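Local atomic coordinates of alpha-L-rhamnosidase (Streptomyces avermitilis, PDB entry 3W5M), a protein that hydrolyses terminal non-reducing alpha-L-rhamnose residues from plant glycosides such as naringin, rutin and hesperidin and from gum arabic. Residues Gly37-Ala42 with Trp93-Gly98; Ser41-Arg46 with Gly63-Asp68. All coordinates share one frame; numbering follows the deposited sequence.

Both contacts lie in one antiparallel four-stranded sheet of the N-terminal immunoglobulin-like domain and share Ser41 and Ala42 on strand 40-48. Strand 40-48 is flanked there by two neighbours: strand 85-94 in contact 1, and strand 60-66, an outermost strand of the sheet, in contact 2. Along the chain, 37-46 comes first, then 63-68, the partner in the hairpin of contact 2, and last 93-98. The two centres are about 10 Å apart, and Gln40 NE2 of contact 1 probably donates to Ser67 O of contact 2 at 2.9 Å. Together they join three of the sheet's four strands, away from the rhamnose- and calcium-binding sites.

Contact 1: Gly37-Ala42 with Trp93-Gly98; sequences GRRQSA and WDADGG
Asp94 reaches Arg38 through one carboxylate oxygen and holds its own turn with the other. Asp94 CB lies 3.6 Å from Arg38 NH2, with Arg39 O a little farther off. Beyond it, CG sits between the backbone N and the carbonyl carbon (chi1 56°), which brings OD1 back over the following residues. There OD1 accepts from three backbone amides, those of Asp96, Gly97 and Gly98, with Gly97 N coming nearly along the C-O axis and the other two from above the carboxylate plane. At the other tip, Asp94 OD2 meets Arg38 NH2 at 2.7 Å in a salt bridge whose hydrogen bond is weak, for the N-H is bent to 120°. OD2 lies at the guanidinium edge although the two planes are 45° apart. Arg38 reaches it by bending at chi2 and chi3, while its NE and the amide of Ala95 both donate to one water.

Farther along, Ser41 N gives Trp93 O a nearly straight bond of 2.8 Å, and Ser41 OG donates to Asp94 O from above the carbonyl plane. Trp93 N returns a bond to Ala42 O at 3.0 Å, and Ala42 CB packs on Trp93 CE3 at 3.7 Å. Ser41 and Ala42 thus both face Trp93, a classic beta bulge in this immunoglobulin-like sheet, next to an Asx turn headed by Asp94.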
# COMPACT_ATOMS: atom_id res chain seq x y z
N GLY A 37 37.18 -5.93 -16.55
CA GLY A 37 37.76 -4.58 -16.48
C GLY A 37 37.25 -3.53 -17.46
O GLY A 37 38.03 -2.65 -17.85
N ARG A 38 35.97 -3.60 -17.84
CA ARG A 38 35.38 -2.74 -18.88
C ARG A 38 34.75 -1.47 -18.32
O ARG A 38 34.05 -1.51 -17.31
CB ARG A 38 34.32 -3.49 -19.69
CG ARG A 38 34.73 -4.86 -20.21
CD ARG A 38 36.07 -4.85 -20.93
NE ARG A 38 36.04 -4.21 -22.25
CZ ARG A 38 35.56 -4.76 -23.37
NH1 ARG A 38 35.01 -5.97 -23.36
NH2 ARG A 38 35.60 -4.07 -24.50
N ARG A 39 35.02 -0.35 -18.99
CA ARG A 39 34.44 0.93 -18.64
C ARG A 39 33.93 1.57 -19.92
O ARG A 39 34.48 1.34 -21.00
CB ARG A 39 35.49 1.87 -18.04
CG ARG A 39 36.06 1.48 -16.69
CD ARG A 39 37.10 2.51 -16.23
NE ARG A 39 38.19 2.69 -17.19
CZ ARG A 39 38.32 3.75 -18.00
NH1 ARG A 39 37.44 4.75 -17.97
NH2 ARG A 39 39.34 3.82 -18.84
N GLN A 40 32.90 2.40 -19.79
CA GLN A 40 32.41 3.19 -20.91
C GLN A 40 33.13 4.54 -20.99
O GLN A 40 33.25 5.25 -20.00
CB GLN A 40 30.89 3.40 -20.79
CG GLN A 40 30.29 4.35 -21.81
CD GLN A 40 28.89 4.77 -21.42
OE1 GLN A 40 27.98 3.94 -21.37
NE2 GLN A 40 28.71 6.06 -21.15
N SER A 41 33.61 4.89 -22.20
CA SER A 41 34.20 6.20 -22.47
C SER A 41 33.21 7.14 -23.16
O SER A 41 33.31 8.36 -22.99
CB SER A 41 35.50 6.10 -23.30
OG SER A 41 35.32 5.33 -24.47
N ALA A 42 32.28 6.58 -23.94
CA ALA A 42 31.33 7.41 -24.69
C ALA A 42 30.05 6.68 -24.96
O ALA A 42 30.03 5.45 -24.90
CB ALA A 42 31.98 7.86 -26.01
N TRP A 93 31.14 3.16 -26.51
CA TRP A 93 32.55 2.92 -26.75
C TRP A 93 33.21 2.53 -25.43
O TRP A 93 33.06 3.23 -24.42
CB TRP A 93 33.21 4.18 -27.33
CG TRP A 93 32.77 4.48 -28.75
CD1 TRP A 93 33.49 4.22 -29.90
CD2 TRP A 93 31.53 5.08 -29.19
NE1 TRP A 93 32.77 4.61 -31.00
CE2 TRP A 93 31.57 5.14 -30.60
CE3 TRP A 93 30.40 5.57 -28.52
CZ2 TRP A 93 30.50 5.67 -31.35
CZ3 TRP A 93 29.35 6.09 -29.27
CH2 TRP A 93 29.41 6.14 -30.67
N ASP A 94 33.92 1.40 -25.43
CA ASP A 94 34.70 0.98 -24.26
C ASP A 94 35.91 1.90 -24.06
O ASP A 94 36.12 2.81 -24.85
CB ASP A 94 35.11 -0.50 -24.37
CG ASP A 94 35.89 -0.81 -25.65
OD1 ASP A 94 36.68 0.04 -26.10
OD2 ASP A 94 35.71 -1.92 -26.20
N ALA A 95 36.70 1.66 -23.03
CA ALA A 95 37.84 2.53 -22.70
C ALA A 95 38.97 2.53 -23.74
O ALA A 95 39.87 3.37 -23.68
CB ALA A 95 38.38 2.19 -21.32
N ASP A 96 38.94 1.60 -24.69
CA ASP A 96 39.91 1.58 -25.79
C ASP A 96 39.45 2.39 -27.00
O ASP A 96 40.27 3.01 -27.68
CB ASP A 96 40.22 0.14 -26.20
CG ASP A 96 40.95 -0.61 -25.10
OD1 ASP A 96 41.67 0.04 -24.32
OD2 ASP A 96 40.80 -1.85 -25.02
N GLY A 97 38.14 2.40 -27.24
CA GLY A 97 37.55 3.18 -28.32
C GLY A 97 36.72 2.33 -29.25
O GLY A 97 36.19 2.82 -30.25
N GLY A 98 36.60 1.04 -28.94
CA GLY A 98 35.76 0.14 -29.74
C GLY A 98 34.28 0.29 -29.43
O GLY A 98 33.88 0.29 -28.26
O HOH W 1 37.01 -1.17 -21.52

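Contact 2: Ser41-Arg46 with Gly63-Asp68; sequences SAYQVR and GKVVSD
Tyr43 and Val65 form an antiparallel hydrogen-bonded pair, and their two backbone bonds are the heart of this hairpin contact. Val65 N reaches Tyr43 O at 2.7 Å with an almost straight N-H (172°), and Tyr43 N answers to Val65 O at 2.9 Å. A third bond joins Ser67 N to Ser41 O at 3.0 Å. CA-H...O contacts fill in, such as Ala42 CA to Val65 O at 3.1 Å.

The apolar contacts centre on the tyrosine ring. A chi1 of 65° tucks the Tyr43 ring over its own backbone, alongside Val65, whose CB sits over one face, 3.9 Å from the ring centroid, in a CH-pi contact. Val65 CG1 follows the ring outward to OH, and Ser67 CB comes to the ring edge, 3.6 Å from Tyr43 CE2. With an alanine in place of Tyr43, Val65 CB and Ser67 CB would probably lose the ring they pack on, opening a gap there. On the face carrying Ala42 and Val66, the extended Lys64 chain lays CE against Ala42 CB at 3.6 Å, and the amine makes a cation-pi contact with Trp93.

Gln44 lays CB and CG against Gly63 O, while its NE2 donates to Asp61 and its OE1 accepts from Arg91. The chemistry implies a division of labour: main-chain bonds set the register, and carbon contacts pack on both faces, Tyr43 with Val65 and Ala42 with Lys64.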
# COMPACT_ATOMS: atom_id res chain seq x y z
N SER A 41 33.61 4.89 -22.20
CA SER A 41 34.20 6.20 -22.47
C SER A 41 33.21 7.14 -23.16
O SER A 41 33.31 8.36 -22.99
CB SER A 41 35.50 6.10 -23.30
OG SER A 41 35.32 5.33 -24.47
N ALA A 42 32.28 6.58 -23.94
CA ALA A 42 31.33 7.41 -24.69
C ALA A 42 30.05 6.68 -24.96
O ALA A 42 30.03 5.45 -24.90
CB ALA A 42 31.98 7.86 -26.01
N TYR A 43 28.98 7.41 -25.28
CA TYR A 43 27.73 6.79 -25.73
C TYR A 43 27.12 7.61 -26.85
O TYR A 43 27.47 8.76 -27.04
CB TYR A 43 26.71 6.67 -24.58
CG TYR A 43 26.22 8.01 -24.04
CD1 TYR A 43 25.14 8.67 -24.64
CD2 TYR A 43 26.81 8.59 -22.91
CE1 TYR A 43 24.68 9.88 -24.16
CE2 TYR A 43 26.34 9.82 -22.42
CZ TYR A 43 25.28 10.46 -23.06
OH TYR A 43 24.79 11.66 -22.59
N GLN A 44 26.18 7.01 -27.56
CA GLN A 44 25.42 7.72 -28.55
C GLN A 44 24.02 7.19 -28.57
O GLN A 44 23.82 5.99 -28.78
CB GLN A 44 26.03 7.55 -29.95
CG GLN A 44 25.18 8.10 -31.09
CD GLN A 44 25.84 7.94 -32.45
OE1 GLN A 44 26.76 7.13 -32.61
NE2 GLN A 44 25.36 8.69 -33.45
N VAL A 45 23.05 8.10 -28.41
CA VAL A 45 21.65 7.72 -28.43
C VAL A 45 20.95 8.23 -29.68
O VAL A 45 21.14 9.37 -30.07
CB VAL A 45 20.90 8.23 -27.17
CG1 VAL A 45 19.41 7.95 -27.29
CG2 VAL A 45 21.52 7.65 -25.91
N ARG A 46 20.16 7.38 -30.30
CA ARG A 46 19.30 7.84 -31.40
C ARG A 46 17.87 7.55 -31.08
O ARG A 46 17.57 6.52 -30.49
CB ARG A 46 19.64 7.11 -32.68
CG ARG A 46 21.00 7.44 -33.25
CD ARG A 46 21.22 6.52 -34.42
NE ARG A 46 22.32 6.98 -35.25
CZ ARG A 46 22.80 6.31 -36.28
NH1 ARG A 46 22.27 5.13 -36.62
NH2 ARG A 46 23.81 6.81 -36.96
N GLY A 63 24.67 12.31 -31.14
CA GLY A 63 26.06 12.11 -31.56
C GLY A 63 26.87 11.42 -30.46
O GLY A 63 26.34 11.05 -29.40
N LYS A 64 28.17 11.24 -30.69
CA LYS A 64 29.05 10.58 -29.71
C LYS A 64 29.32 11.50 -28.53
O LYS A 64 29.92 12.56 -28.67
CB LYS A 64 30.36 10.12 -30.37
CG LYS A 64 31.32 9.38 -29.45
CD LYS A 64 32.58 8.94 -30.20
CE LYS A 64 33.51 8.15 -29.29
NZ LYS A 64 34.54 7.38 -30.03
N VAL A 65 28.87 11.09 -27.34
CA VAL A 65 29.00 11.91 -26.14
C VAL A 65 30.03 11.29 -25.21
O VAL A 65 29.90 10.12 -24.82
CB VAL A 65 27.65 12.10 -25.39
CG1 VAL A 65 27.79 13.09 -24.26
CG2 VAL A 65 26.55 12.56 -26.34
N VAL A 66 31.05 12.06 -24.88
CA VAL A 66 32.15 11.60 -24.02
C VAL A 66 31.69 11.66 -22.57
O VAL A 66 31.48 12.74 -22.01
CB VAL A 66 33.44 12.45 -24.23
CG1 VAL A 66 34.56 11.99 -23.31
CG2 VAL A 66 33.88 12.38 -25.70
N SER A 67 31.51 10.48 -21.96
CA SER A 67 30.87 10.35 -20.65
C SER A 67 30.96 8.89 -20.23
O SER A 67 30.92 8.00 -21.09
CB SER A 67 29.39 10.75 -20.71
OG SER A 67 28.73 10.48 -19.47
N ASP A 68 31.10 8.64 -18.94
CA ASP A 68 30.96 7.28 -18.42
C ASP A 68 29.57 7.01 -17.84
O ASP A 68 29.38 6.00 -17.16
CB ASP A 68 32.06 6.93 -17.40
CG ASP A 68 31.99 7.79 -16.13
OD1 ASP A 68 31.00 8.51 -15.91
OD2 ASP A 68 32.96 7.73 -15.35